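Local coordinates for hemolysin-related protein (Vibrio cholerae serotype O1, PDB 5V6F) that binds mannotriose through this second beta-prism lectin domain of the biofilm protein RbmC, probably to target mammalian glycans, at residues 23-28 with 132-137; 18-23 with 37-42. All blocks are in the same frame, centred on the assembly; numbering follows the deposited sequence.

Interaction 1: 23-28 with 132-137; sequences NLMYLR and EGFQFV
Met25 reaches across the interior of the domain and brings the end of its side chain up against two phenylalanines, Phe134 and Phe136, of strand 131-137. The sulfur makes the first kind of contact, a Met-aromatic one: SD of Met25 lies 4.3 Å from CE1 of Phe136 and 5.5 Å from the centre of that ring. It sits almost exactly in the ring plane, 89° off the normal, so the sulfur meets the hydrogen-bearing rim and not the pi cloud. The Met25 chain is fully extended, with CG anti to the backbone N (chi1 -180°) and the two following torsions also near 180°, which carries it straight out from its strand and lets one residue span strands whose nearest CA atoms, those of Met25 and Phe136, are 10.9 Å apart.

In a beta-prism the three antiparallel sheets turn their inner faces to a common hydrophobic core, and this contact joins two of them: strand 24-29 belongs to one sheet, strand 131-137 to another. The third sheet closes in through Phe87 beside Met25 and through Ile82 and Ile85 beside Phe134.

The remaining contact is purely apolar, methyl on ring. CE of Met25 stands over one face of Phe134, displaced toward the rim, and comes within 4.3 Å of the ring carbon CE2. All three residues are buried, yet only 93 Å² is shared between the segments, and no hydrogen bond crosses between them; Ile122 of strand 121-126 packs against both Met25 and Phe136.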
ATOM      1  N   ASN A  23     -10.870   1.173 -11.224  1.00  3.97           N
ATOM      2  CA  ASN A  23      -9.766   0.236 -10.981  1.00  4.31           C
ATOM      3  C   ASN A  23      -8.490   0.957 -10.543  1.00  7.88           C
ATOM      4  O   ASN A  23      -7.398   0.681 -11.046  1.00  8.14           O
ATOM      5  CB  ASN A  23      -9.486  -0.609 -12.229  1.00  6.84           C
ATOM      6  CG  ASN A  23     -10.566  -1.628 -12.508  1.00  9.49           C
ATOM      7  OD1 ASN A  23     -11.031  -2.323 -11.608  1.00  6.23           O
ATOM      8  ND2 ASN A  23     -10.961  -1.734 -13.770  1.00  9.54           N
ATOM      9  N   LEU A  24      -8.623   1.874  -9.585  1.00  6.56           N
ATOM     10  CA  LEU A  24      -7.506   2.706  -9.149  1.00  4.19           C
ATOM     11  C   LEU A  24      -7.180   2.477  -7.679  1.00  4.24           C
ATOM     12  O   LEU A  24      -8.078   2.313  -6.846  1.00  7.33           O
ATOM     13  CB  LEU A  24      -7.804   4.191  -9.368  1.00  5.29           C
ATOM     14  CG  LEU A  24      -8.015   4.629 -10.817  1.00  6.62           C
ATOM     15  CD1 LEU A  24      -8.435   6.093 -10.874  1.00 11.86           C
ATOM     16  CD2 LEU A  24      -6.766   4.401 -11.648  1.00  9.19           C
ATOM     17  N   MET A  25      -5.881   2.487  -7.376  1.00  1.75           N
ATOM     18  CA  MET A  25      -5.363   2.483  -6.014  1.00  3.06           C
ATOM     19  C   MET A  25      -4.580   3.773  -5.809  1.00  2.91           C
ATOM     20  O   MET A  25      -3.648   4.061  -6.571  1.00  4.85           O
ATOM     21  CB  MET A  25      -4.473   1.261  -5.777  1.00  3.63           C
ATOM     22  CG  MET A  25      -3.883   1.153  -4.394  1.00  4.47           C
ATOM     23  SD  MET A  25      -2.755  -0.247  -4.338  1.00  5.70           S
ATOM     24  CE  MET A  25      -2.262  -0.219  -2.617  1.00  8.24           C
ATOM     25  N   TYR A  26      -4.966   4.550  -4.799  1.00  2.51           N
ATOM     26  CA  TYR A  26      -4.321   5.816  -4.480  1.00  2.85           C
ATOM     27  C   TYR A  26      -3.484   5.666  -3.218  1.00  5.11           C
ATOM     28  O   TYR A  26      -3.885   4.980  -2.272  1.00  2.93           O
ATOM     29  CB  TYR A  26      -5.354   6.931  -4.282  1.00  5.57           C
ATOM     30  CG  TYR A  26      -5.929   7.493  -5.562  1.00  5.13           C
ATOM     31  CD1 TYR A  26      -7.068   6.943  -6.138  1.00  5.54           C
ATOM     32  CD2 TYR A  26      -5.342   8.588  -6.188  1.00  6.67           C
ATOM     33  CE1 TYR A  26      -7.599   7.463  -7.310  1.00  8.69           C
ATOM     34  CE2 TYR A  26      -5.865   9.109  -7.360  1.00  9.51           C
ATOM     35  CZ  TYR A  26      -6.992   8.543  -7.915  1.00  7.28           C
ATOM     36  OH  TYR A  26      -7.523   9.062  -9.078  1.00  9.51           O
ATOM     37  N   LEU A  27      -2.323   6.320  -3.204  1.00  2.89           N
ATOM     38  CA  LEU A  27      -1.420   6.265  -2.067  1.00  2.89           C
ATOM     39  C   LEU A  27      -0.849   7.644  -1.785  1.00  3.74           C
ATOM     40  O   LEU A  27      -0.547   8.402  -2.713  1.00  4.71           O
ATOM     41  CB  LEU A  27      -0.260   5.295  -2.309  1.00  5.60           C
ATOM     42  CG  LEU A  27      -0.612   3.833  -2.582  1.00  2.82           C
ATOM     43  CD1 LEU A  27      -0.770   3.576  -4.078  1.00  3.90           C
ATOM     44  CD2 LEU A  27       0.446   2.926  -1.973  1.00  5.01           C
ATOM     45  N   ARG A  28      -0.717   7.963  -0.499  1.00  3.62           N
ATOM     46  CA  ARG A  28       0.175   9.015  -0.034  1.00  4.05           C
ATOM     47  C   ARG A  28       1.427   8.357   0.522  1.00  2.62           C
ATOM     48  O   ARG A  28       1.336   7.375   1.268  1.00  2.97           O
ATOM     49  CB  ARG A  28      -0.488   9.888   1.033  1.00  4.18           C
ATOM     50  CG  ARG A  28      -1.391  10.972   0.465  1.00  3.48           C
ATOM     51  CD  ARG A  28      -1.791  12.003   1.522  1.00  8.31           C
ATOM     52  NE  ARG A  28      -2.955  11.589   2.311  1.00  9.88           N
ATOM     53  CZ  ARG A  28      -2.915  11.092   3.548  1.00  9.38           C
ATOM     54  NH1 ARG A  28      -1.763  10.920   4.189  1.00  6.40           N
ATOM     55  NH2 ARG A  28      -4.046  10.762   4.156  1.00  8.72           N
ATOM     56  N   GLU A 132       0.168   0.041   8.270  1.00  2.39           N
ATOM     57  CA  GLU A 132       0.848  -1.146   8.762  1.00  3.68           C
ATOM     58  C   GLU A 132       0.708  -2.335   7.822  1.00  2.77           C
ATOM     59  O   GLU A 132       1.628  -3.154   7.738  1.00  3.35           O
ATOM     60  CB  GLU A 132       0.325  -1.521  10.148  1.00  3.21           C
ATOM     61  CG  GLU A 132       0.903  -0.655  11.259  1.00  2.94           C
ATOM     62  CD  GLU A 132       0.299   0.736  11.300  1.00  5.83           C
ATOM     63  OE1 GLU A 132      -0.941   0.841  11.419  1.00  5.17           O
ATOM     64  OE2 GLU A 132       1.058   1.724  11.218  1.00  4.53           O
ATOM     65  N   GLY A 133      -0.409  -2.447   7.104  1.00  4.30           N
ATOM     66  CA  GLY A 133      -0.589  -3.573   6.204  1.00  5.29           C
ATOM     67  C   GLY A 133      -1.673  -3.306   5.184  1.00  3.28           C
ATOM     68  O   GLY A 133      -2.465  -2.370   5.314  1.00  4.14           O
ATOM     69  N   PHE A 134      -1.694  -4.146   4.148  1.00  3.79           N
ATOM     70  CA  PHE A 134      -2.794  -4.131   3.191  1.00  4.49           C
ATOM     71  C   PHE A 134      -2.916  -5.497   2.533  1.00  3.36           C
ATOM     72  O   PHE A 134      -2.007  -6.329   2.591  1.00  2.41           O
ATOM     73  CB  PHE A 134      -2.639  -3.020   2.136  1.00  2.62           C
ATOM     74  CG  PHE A 134      -1.656  -3.328   1.031  1.00  3.12           C
ATOM     75  CD1 PHE A 134      -0.309  -3.037   1.181  1.00  3.11           C
ATOM     76  CD2 PHE A 134      -2.086  -3.875  -0.168  1.00  3.03           C
ATOM     77  CE1 PHE A 134       0.593  -3.303   0.167  1.00  5.46           C
ATOM     78  CE2 PHE A 134      -1.186  -4.142  -1.190  1.00  5.59           C
ATOM     79  CZ  PHE A 134       0.152  -3.858  -1.021  1.00  5.99           C
ATOM     80  N   GLN A 135      -4.071  -5.717   1.914  1.00  1.77           N
ATOM     81  CA  GLN A 135      -4.412  -7.004   1.332  1.00  1.97           C
ATOM     82  C   GLN A 135      -5.360  -6.791   0.164  1.00  4.25           C
ATOM     83  O   GLN A 135      -6.258  -5.948   0.232  1.00  4.19           O
ATOM     84  CB  GLN A 135      -5.060  -7.912   2.381  1.00  3.10           C
ATOM     85  CG  GLN A 135      -5.590  -9.220   1.847  1.00  5.10           C
ATOM     86  CD  GLN A 135      -6.330 -10.005   2.904  1.00  7.88           C
ATOM     87  OE1 GLN A 135      -7.150  -9.455   3.646  1.00  8.25           O
ATOM     88  NE2 GLN A 135      -6.036 -11.295   2.992  1.00 10.72           N
ATOM     89  N   PHE A 136      -5.154  -7.563  -0.898  1.00  3.08           N
ATOM     90  CA  PHE A 136      -6.062  -7.589  -2.038  1.00  5.93           C
ATOM     91  C   PHE A 136      -7.083  -8.709  -1.869  1.00  6.86           C
ATOM     92  O   PHE A 136      -6.741  -9.815  -1.441  1.00  7.06           O
ATOM     93  CB  PHE A 136      -5.294  -7.810  -3.344  1.00  3.34           C
ATOM     94  CG  PHE A 136      -4.362  -6.688  -3.727  1.00  5.52           C
ATOM     95  CD1 PHE A 136      -4.728  -5.362  -3.571  1.00  5.12           C
ATOM     96  CD2 PHE A 136      -3.118  -6.972  -4.266  1.00  6.45           C
ATOM     97  CE1 PHE A 136      -3.870  -4.342  -3.939  1.00  4.84           C
ATOM     98  CE2 PHE A 136      -2.257  -5.957  -4.637  1.00  6.91           C
ATOM     99  CZ  PHE A 136      -2.633  -4.642  -4.471  1.00  4.08           C
ATOM    100  N   VAL A 137      -8.329  -8.427  -2.239  1.00  3.36           N
ATOM    101  CA  VAL A 137      -9.427  -9.386  -2.163  1.00  4.88           C
ATOM    102  C   VAL A 137     -10.025  -9.550  -3.554  1.00  7.15           C
ATOM    103  O   VAL A 137     -10.178  -8.569  -4.289  1.00  5.54           O
ATOM    104  CB  VAL A 137     -10.512  -8.930  -1.164  1.00  5.14           C
ATOM    105  CG1 VAL A 137     -11.545 -10.023  -0.962  1.00 13.35           C
ATOM    106  CG2 VAL A 137      -9.893  -8.510   0.168  1.00 10.32           C
TER

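Interaction 2: 18-23 with 37-42; sequences VVTADN and GTTVNN
Thr38 meets the chain around Val18 and Val19 with each atom of its side chain. Its CB points at the other loop and lies 3.3 Å from the carbonyl oxygen O of Val18. From there the branches part. The hydroxyl, placed between the backbone N and the carbonyl carbon (chi1 59°), gives its proton to that same oxygen, with OG1 of Thr38 2.7 Å from O of Val18. The approach is from above the carbonyl plane, 44° out of it. The same OG1 accepts from ND2 of Asn42 in a nearly straight hydrogen bond, with an N-H...O angle of 173°, so the hydroxyl is held from two directions and its rotation is probably fixed. The methyl branch, CG2 of Thr38, turns to the valine beyond and packs 3.9 Å from CG2 of Val19, the two side chains crossing at about a right angle.

Behind Thr38, the amide of Asn42 ties its own loop together. OD1 takes two backbone N-H groups, that of Thr38 in the plane of the Asn42 side-chain carbonyl on a lone pair and that of Thr39 from above the plane. Asn42 thereby positions the threonine that touches the 18-23 segment.

A water joins the backbones as well, accepting from N of Thr20 at 3.0 Å and donating to O of Thr38. Farther out, CG2 of Thr20 touches CG2 of Thr39 at 4.1 Å.

Both loops are shaped by threonine: OG1 of Thr20 accepts from N of Asp22, and OG1 of Thr39 from N of Asn41. Two ST turns thus face each other, one in the crossover from strand 13-18 to strand 24-29 of the next sheet, overlapping the type I beta turn Thr20-Asn23, the other in the loop between strands 33-37 and 44-45 within that sheet.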
ATOM      1  N   VAL A  18     -13.412  -0.454  -1.244  1.00  5.07           N
ATOM      2  CA  VAL A  18     -13.889  -1.125  -2.444  1.00  5.11           C
ATOM      3  C   VAL A  18     -13.311  -0.434  -3.666  1.00  4.54           C
ATOM      4  O   VAL A  18     -13.280   0.801  -3.753  1.00  4.86           O
ATOM      5  CB  VAL A  18     -15.430  -1.134  -2.470  1.00  6.67           C
ATOM      6  CG1 VAL A  18     -15.955  -1.663  -3.793  1.00  9.37           C
ATOM      7  CG2 VAL A  18     -15.969  -1.965  -1.314  1.00 13.05           C
ATOM      8  N   VAL A  19     -12.841  -1.236  -4.616  1.00  5.32           N
ATOM      9  CA  VAL A  19     -12.309  -0.716  -5.868  1.00  2.25           C
ATOM     10  C   VAL A  19     -13.469  -0.375  -6.793  1.00  2.64           C
ATOM     11  O   VAL A  19     -14.357  -1.204  -7.034  1.00  5.08           O
ATOM     12  CB  VAL A  19     -11.359  -1.733  -6.518  1.00  4.48           C
ATOM     13  CG1 VAL A  19     -10.778  -1.162  -7.790  1.00  1.80           C
ATOM     14  CG2 VAL A  19     -10.253  -2.125  -5.547  1.00  4.91           C
ATOM     15  N   THR A  20     -13.461   0.842  -7.323  1.00  3.97           N
ATOM     16  CA  THR A  20     -14.520   1.280  -8.218  1.00  4.64           C
ATOM     17  C   THR A  20     -14.279   0.751  -9.628  1.00  5.82           C
ATOM     18  O   THR A  20     -13.251   0.140  -9.930  1.00  4.23           O
ATOM     19  CB  THR A  20     -14.604   2.803  -8.259  1.00  6.53           C
ATOM     20  OG1 THR A  20     -13.461   3.317  -8.962  1.00  6.43           O
ATOM     21  CG2 THR A  20     -14.665   3.389  -6.851  1.00 10.99           C
ATOM     22  N   ALA A  21     -15.233   1.027 -10.519  1.00  4.99           N
ATOM     23  CA  ALA A  21     -15.071   0.661 -11.921  1.00  4.58           C
ATOM     24  C   ALA A  21     -13.823   1.278 -12.540  1.00  5.61           C
ATOM     25  O   ALA A  21     -13.361   0.798 -13.582  1.00  7.57           O
ATOM     26  CB  ALA A  21     -16.307   1.084 -12.719  1.00  7.93           C
ATOM     27  N   ASP A  22     -13.269   2.331 -11.935  1.00  7.39           N
ATOM     28  CA  ASP A  22     -12.056   2.943 -12.461  1.00  8.66           C
ATOM     29  C   ASP A  22     -10.795   2.150 -12.131  1.00  7.16           C
ATOM     30  O   ASP A  22      -9.741   2.431 -12.710  1.00  6.73           O
ATOM     31  CB  ASP A  22     -11.916   4.374 -11.935  1.00  7.96           C
ATOM     32  CG  ASP A  22     -12.978   5.308 -12.495  1.00 12.13           C
ATOM     33  OD1 ASP A  22     -13.378   5.128 -13.663  1.00 16.26           O
ATOM     34  OD2 ASP A  22     -13.412   6.218 -11.762  1.00 14.38           O
ATOM     35  N   ASN A  23     -10.870   1.173 -11.224  1.00  3.97           N
ATOM     36  CA  ASN A  23      -9.766   0.236 -10.981  1.00  4.31           C
ATOM     37  C   ASN A  23      -8.490   0.957 -10.543  1.00  7.88           C
ATOM     38  O   ASN A  23      -7.398   0.681 -11.046  1.00  8.14           O
ATOM     39  CB  ASN A  23      -9.486  -0.609 -12.229  1.00  6.84           C
ATOM     40  CG  ASN A  23     -10.566  -1.628 -12.508  1.00  9.49           C
ATOM     41  OD1 ASN A  23     -11.031  -2.323 -11.608  1.00  6.23           O
ATOM     42  ND2 ASN A  23     -10.961  -1.734 -13.770  1.00  9.54           N
ATOM     43  N   GLY A  37      -5.918   4.177  -0.539  1.00  4.19           N
ATOM     44  CA  GLY A  37      -7.338   4.177  -0.833  1.00  2.79           C
ATOM     45  C   GLY A  37      -7.651   3.737  -2.250  1.00  6.33           C
ATOM     46  O   GLY A  37      -6.761   3.304  -2.988  1.00  4.25           O
ATOM     47  N   THR A  38      -8.924   3.839  -2.637  1.00  1.60           N
ATOM     48  CA  THR A  38      -9.352   3.545  -3.996  1.00  3.03           C
ATOM     49  C   THR A  38      -9.958   4.749  -4.707  1.00  3.68           C
ATOM     50  O   THR A  38     -10.276   4.649  -5.899  1.00  4.26           O
ATOM     51  CB  THR A  38     -10.362   2.387  -3.998  1.00  2.95           C
ATOM     52  OG1 THR A  38     -11.500   2.732  -3.198  1.00  6.06           O
ATOM     53  CG2 THR A  38      -9.716   1.120  -3.442  1.00  2.75           C
ATOM     54  N   THR A  39     -10.126   5.872  -4.015  1.00  3.38           N
ATOM     55  CA  THR A  39     -10.470   7.150  -4.615  1.00  7.37           C
ATOM     56  C   THR A  39      -9.564   8.206  -4.006  1.00  3.74           C
ATOM     57  O   THR A  39      -8.861   7.957  -3.024  1.00  4.87           O
ATOM     58  CB  THR A  39     -11.935   7.537  -4.372  1.00  6.08           C
ATOM     59  OG1 THR A  39     -12.115   7.870  -2.989  1.00  6.45           O
ATOM     60  CG2 THR A  39     -12.865   6.399  -4.745  1.00  7.49           C
ATOM     61  N   VAL A  40      -9.598   9.407  -4.584  1.00  6.10           N
ATOM     62  CA  VAL A  40      -8.823  10.509  -4.027  1.00  6.49           C
ATOM     63  C   VAL A  40      -9.336  10.953  -2.668  1.00  7.63           C
ATOM     64  O   VAL A  40      -8.619  11.662  -1.951  1.00  8.13           O
ATOM     65  CB  VAL A  40      -8.808  11.718  -4.986  1.00  7.09           C
ATOM     66  CG1 VAL A  40      -8.075  11.363  -6.269  1.00 11.93           C
ATOM     67  CG2 VAL A  40     -10.218  12.196  -5.283  1.00 10.51           C
ATOM     68  N   ASN A  41     -10.544  10.536  -2.285  1.00  5.67           N
ATOM     69  CA  ASN A  41     -11.174  10.995  -1.054  1.00  8.20           C
ATOM     70  C   ASN A  41     -11.135   9.987   0.086  1.00  8.39           C
ATOM     71  O   ASN A  41     -11.298  10.392   1.241  1.00 13.51           O
ATOM     72  CB  ASN A  41     -12.644  11.352  -1.310  1.00  6.63           C
ATOM     73  CG  ASN A  41     -12.806  12.617  -2.116  1.00  5.98           C
ATOM     74  OD1 ASN A  41     -11.915  13.464  -2.152  1.00  6.63           O
ATOM     75  ND2 ASN A  41     -13.955  12.755  -2.763  1.00  6.51           N
ATOM     76  N   ASN A  42     -10.946   8.694  -0.189  1.00  5.69           N
ATOM     77  CA  ASN A  42     -11.165   7.678   0.836  1.00  4.60           C
ATOM     78  C   ASN A  42      -9.875   7.020   1.324  1.00  6.45           C
ATOM     79  O   ASN A  42      -9.921   5.908   1.861  1.00  6.18           O
ATOM     80  CB  ASN A  42     -12.156   6.619   0.338  1.00  4.73           C
ATOM     81  CG  ASN A  42     -11.583   5.701  -0.731  1.00  5.63           C
ATOM     82  OD1 ASN A  42     -10.398   5.747  -1.060  1.00  5.19           O
ATOM     83  ND2 ASN A  42     -12.439   4.838  -1.267  1.00  8.12           N
TER
HETATM   84  O   HOH W   1     -10.977   2.489  -7.728  1.00  4.46           O

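In the fold
Interaction 1 lies in the hydrophobic core, its centre about 4 Å from that of the chain, whereas interaction 2 sits among partly exposed loops, its centre about 13 Å from it. Their chemistry follows: sulfur, methyl and aromatic rings in the first, hydroxyls, amides and a bridging water in the second. Both tie the sheet containing strand 24-29 to the sheet containing strand 131-137, one between strands and the other between loops. Asn23 is common to both, ending the turn from which strand 24-29 starts. The segments alternate along the chain and touch directly, as Tyr26 O probably takes a hydrogen bond from Gly37 N and the Tyr26 ring packs on Thr39 and Val40.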